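SAP-like pentraxin (Limulus polyphemus, PDB 3FLP) probably acts as a calcium-dependent, sugar-binding lectin of the pentraxin family, and forms two stacked rings of seven subunits each. Local coordinates at residues R32-C37 with N60-S65. Sequence-based numbering, arbitrary orientation.
Sequences RQLTVC and NQFITS. With CA (calcium ion), chain O.
Leu-34 sets one methyl squarely on the ring of Phe-62: CD2 stands 3.8 Å from the ring centroid and only 1° off the ring normal, a CH-pi contact over the middle of one face. CD2 is therefore almost equally far from all six ring carbons, with Phe-62 CG at 4.0 Å. Leu-34 CB comes to 4.2 Å from Phe-62 CE2, beside the ring. Val-36, two residues on and on the same face of its strand, reaches the ring obliquely, its CG2 lying 4.0 Å from Phe-62 CE1. That methyl is the branch held beside the backbone N, CG1 being anti to it. In Phe-62, CG is anti to the backbone N (chi1 -172°), which carries the ring across toward the other strand. Thr-64 faces the same way but stays farther off, and its OG1 is taken up by the backbone N of Phe-51. Strand 33-42 lies in one antiparallel sheet and strand 60-68 in the other, and the three buried side chains join the two layers of the jelly-roll sandwich characteristic of pentraxins. The backbones stay well apart, 9.1 Å between CA of Leu-34 and CA of Phe-62, and apolar side chains fill the gap. Leu-78 and Val-80 of strand 73-80 also pack on Phe-62. A classic beta bulge, with Gln-61 and Phe-62 both facing Cys-53, marks the corner the chain turns there. Just before it in the chain, Asn-60 binds calcium through OD1 at 2.3 Å, together with Asp-59, Glu-145, Gln-146 and Asp-147. Its ND2 donates to a water 3.1 Å away that is itself a calcium ligand, and also bonds Gln-79, so the metal bond at OD1 and the two bonds at ND2 together fix the rotation of the amide.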
ATOM      1  N   ARG A  32     -15.256 -41.954 -16.843  1.00 11.99           N
ATOM      2  CA  ARG A  32     -16.454 -42.061 -17.653  1.00 13.59           C
ATOM      3  C   ARG A  32     -16.574 -40.831 -18.545  1.00 12.39           C
ATOM      4  O   ARG A  32     -17.450 -40.750 -19.400  1.00 11.33           O
ATOM      5  CB  ARG A  32     -17.712 -42.275 -16.801  1.00 18.22           C
ATOM      6  CG  ARG A  32     -17.846 -41.463 -15.542  1.00 22.88           C
ATOM      7  CD  ARG A  32     -19.243 -41.699 -14.960  1.00 26.89           C
ATOM      8  NE  ARG A  32     -19.465 -43.075 -14.505  1.00 28.96           N
ATOM      9  CZ  ARG A  32     -20.671 -43.633 -14.376  1.00 30.40           C
ATOM     10  NH1 ARG A  32     -21.763 -42.945 -14.680  1.00 30.73           N
ATOM     11  NH2 ARG A  32     -20.794 -44.869 -13.918  1.00 28.86           N
ATOM     12  N   GLN A  33     -15.647 -39.894 -18.355  1.00 11.03           N
ATOM     13  CA  GLN A  33     -15.590 -38.661 -19.133  1.00  9.42           C
ATOM     14  C   GLN A  33     -14.132 -38.236 -19.269  1.00  8.91           C
ATOM     15  O   GLN A  33     -13.301 -38.538 -18.413  1.00  9.65           O
ATOM     16  CB  GLN A  33     -16.356 -37.532 -18.438  1.00  8.06           C
ATOM     17  CG  GLN A  33     -17.838 -37.777 -18.235  1.00  9.18           C
ATOM     18  CD  GLN A  33     -18.497 -36.645 -17.462  1.00  9.82           C
ATOM     19  OE1 GLN A  33     -18.036 -36.267 -16.380  1.00 11.47           O
ATOM     20  NE2 GLN A  33     -19.575 -36.105 -18.007  1.00  7.22           N
ATOM     21  N   LEU A  34     -13.823 -37.515 -20.336  1.00  7.96           N
ATOM     22  CA  LEU A  34     -12.461 -37.070 -20.540  1.00  7.49           C
ATOM     23  C   LEU A  34     -12.389 -35.843 -21.434  1.00  7.69           C
ATOM     24  O   LEU A  34     -13.065 -35.766 -22.461  1.00  7.73           O
ATOM     25  CB  LEU A  34     -11.637 -38.207 -21.152  1.00  6.37           C
ATOM     26  CG  LEU A  34     -10.125 -38.183 -20.941  1.00  5.58           C
ATOM     27  CD1 LEU A  34      -9.800 -38.399 -19.460  1.00  5.19           C
ATOM     28  CD2 LEU A  34      -9.492 -39.288 -21.780  1.00  7.77           C
ATOM     29  N   THR A  35     -11.579 -34.871 -21.028  1.00  6.81           N
ATOM     30  CA  THR A  35     -11.375 -33.670 -21.826  1.00  6.06           C
ATOM     31  C   THR A  35      -9.865 -33.541 -22.014  1.00  6.70           C
ATOM     32  O   THR A  35      -9.109 -33.471 -21.036  1.00  6.39           O
ATOM     33  CB  THR A  35     -11.909 -32.389 -21.132  1.00  5.26           C
ATOM     34  OG1 THR A  35     -13.332 -32.478 -20.968  1.00  4.29           O
ATOM     35  CG2 THR A  35     -11.588 -31.154 -21.975  1.00  3.67           C
ATOM     36  N   VAL A  36      -9.427 -33.535 -23.267  1.00  6.05           N
ATOM     37  CA  VAL A  36      -8.007 -33.416 -23.579  1.00  6.26           C
ATOM     38  C   VAL A  36      -7.797 -32.120 -24.361  1.00  8.02           C
ATOM     39  O   VAL A  36      -8.328 -31.948 -25.462  1.00  6.90           O
ATOM     40  CB  VAL A  36      -7.511 -34.623 -24.422  1.00  5.57           C
ATOM     41  CG1 VAL A  36      -6.016 -34.474 -24.732  1.00  3.33           C
ATOM     42  CG2 VAL A  36      -7.772 -35.927 -23.669  1.00  1.92           C
ATOM     43  N   CYS A  37      -7.033 -31.207 -23.773  1.00  7.97           N
ATOM     44  CA  CYS A  37      -6.752 -29.918 -24.391  1.00  9.42           C
ATOM     45  C   CYS A  37      -5.232 -29.761 -24.532  1.00  9.05           C
ATOM     46  O   CYS A  37      -4.471 -30.228 -23.684  1.00  8.00           O
ATOM     47  CB  CYS A  37      -7.254 -28.775 -23.499  1.00 12.53           C
ATOM     48  SG  CYS A  37      -9.005 -28.229 -23.419  1.00 16.95           S
ATOM     49  N   ASN A  60      -7.289 -49.403 -28.294  1.00 11.92           N
ATOM     50  CA  ASN A  60      -7.963 -48.204 -28.781  1.00 11.22           C
ATOM     51  C   ASN A  60      -9.051 -47.683 -27.833  1.00  9.84           C
ATOM     52  O   ASN A  60     -10.189 -47.462 -28.242  1.00  9.30           O
ATOM     53  CB  ASN A  60      -8.559 -48.492 -30.167  1.00 11.49           C
ATOM     54  CG  ASN A  60      -7.487 -48.721 -31.236  1.00 12.65           C
ATOM     55  OD1 ASN A  60      -6.325 -49.004 -30.921  1.00 11.96           O
ATOM     56  ND2 ASN A  60      -7.877 -48.606 -32.507  1.00  8.48           N
ATOM     57  N   GLN A  61      -8.695 -47.482 -26.571  1.00  9.63           N
ATOM     58  CA  GLN A  61      -9.650 -46.988 -25.581  1.00 10.20           C
ATOM     59  C   GLN A  61     -10.099 -45.557 -25.873  1.00 10.31           C
ATOM     60  O   GLN A  61     -11.288 -45.243 -25.823  1.00 11.59           O
ATOM     61  CB  GLN A  61      -9.034 -47.062 -24.176  1.00  9.97           C
ATOM     62  CG  GLN A  61      -9.078 -48.448 -23.551  1.00  9.40           C
ATOM     63  CD  GLN A  61     -10.457 -48.798 -23.001  1.00 10.46           C
ATOM     64  OE1 GLN A  61     -11.449 -48.118 -23.280  1.00 11.42           O
ATOM     65  NE2 GLN A  61     -10.524 -49.865 -22.215  1.00 10.73           N
ATOM     66  N   PHE A  62      -9.145 -44.695 -26.192  1.00  9.76           N
ATOM     67  CA  PHE A  62      -9.450 -43.298 -26.472  1.00  9.13           C
ATOM     68  C   PHE A  62      -8.331 -42.744 -27.346  1.00  8.67           C
ATOM     69  O   PHE A  62      -7.166 -42.777 -26.957  1.00  7.82           O
ATOM     70  CB  PHE A  62      -9.540 -42.546 -25.147  1.00  8.07           C
ATOM     71  CG  PHE A  62     -10.042 -41.150 -25.274  1.00  6.44           C
ATOM     72  CD1 PHE A  62      -9.194 -40.125 -25.667  1.00  4.76           C
ATOM     73  CD2 PHE A  62     -11.367 -40.852 -24.983  1.00  4.90           C
ATOM     74  CE1 PHE A  62      -9.656 -38.821 -25.762  1.00  2.89           C
ATOM     75  CE2 PHE A  62     -11.835 -39.553 -25.076  1.00  4.02           C
ATOM     76  CZ  PHE A  62     -10.975 -38.539 -25.467  1.00  4.43           C
ATOM     77  N   ILE A  63      -8.672 -42.259 -28.535  1.00  8.42           N
ATOM     78  CA  ILE A  63      -7.650 -41.728 -29.425  1.00  9.04           C
ATOM     79  C   ILE A  63      -8.112 -40.478 -30.151  1.00  9.52           C
ATOM     80  O   ILE A  63      -9.173 -40.466 -30.783  1.00 10.32           O
ATOM     81  CB  ILE A  63      -7.217 -42.757 -30.497  1.00  9.83           C
ATOM     82  CG1 ILE A  63      -7.692 -44.163 -30.116  1.00 10.97           C
ATOM     83  CG2 ILE A  63      -5.704 -42.750 -30.625  1.00  7.91           C
ATOM     84  CD1 ILE A  63      -7.400 -45.203 -31.175  1.00 11.72           C
ATOM     85  N   THR A  64      -7.308 -39.425 -30.059  1.00  8.71           N
ATOM     86  CA  THR A  64      -7.618 -38.169 -30.730  1.00  8.39           C
ATOM     87  C   THR A  64      -6.771 -38.093 -31.991  1.00  8.79           C
ATOM     88  O   THR A  64      -5.685 -38.661 -32.053  1.00  9.74           O
ATOM     89  CB  THR A  64      -7.283 -36.941 -29.850  1.00  8.45           C
ATOM     90  OG1 THR A  64      -5.881 -36.943 -29.551  1.00  5.50           O
ATOM     91  CG2 THR A  64      -8.097 -36.964 -28.555  1.00  3.48           C
ATOM     92  N   SER A  65      -7.270 -37.381 -32.990  1.00  9.13           N
ATOM     93  CA  SER A  65      -6.558 -37.248 -34.246  1.00  9.38           C
ATOM     94  C   SER A  65      -7.012 -35.996 -34.970  1.00 10.60           C
ATOM     95  O   SER A  65      -7.969 -35.328 -34.561  1.00  9.42           O
ATOM     96  CB  SER A  65      -6.844 -38.457 -35.134  1.00 10.16           C
ATOM     97  OG  SER A  65      -8.239 -38.574 -35.366  1.00 11.00           O
TER
HETATM   98 CA    CA O 301      -4.368 -49.194 -32.195  1.00 11.87          CA
HETATM   99  O   HOH W   1      -5.489 -49.362 -34.251  1.00  3.59           O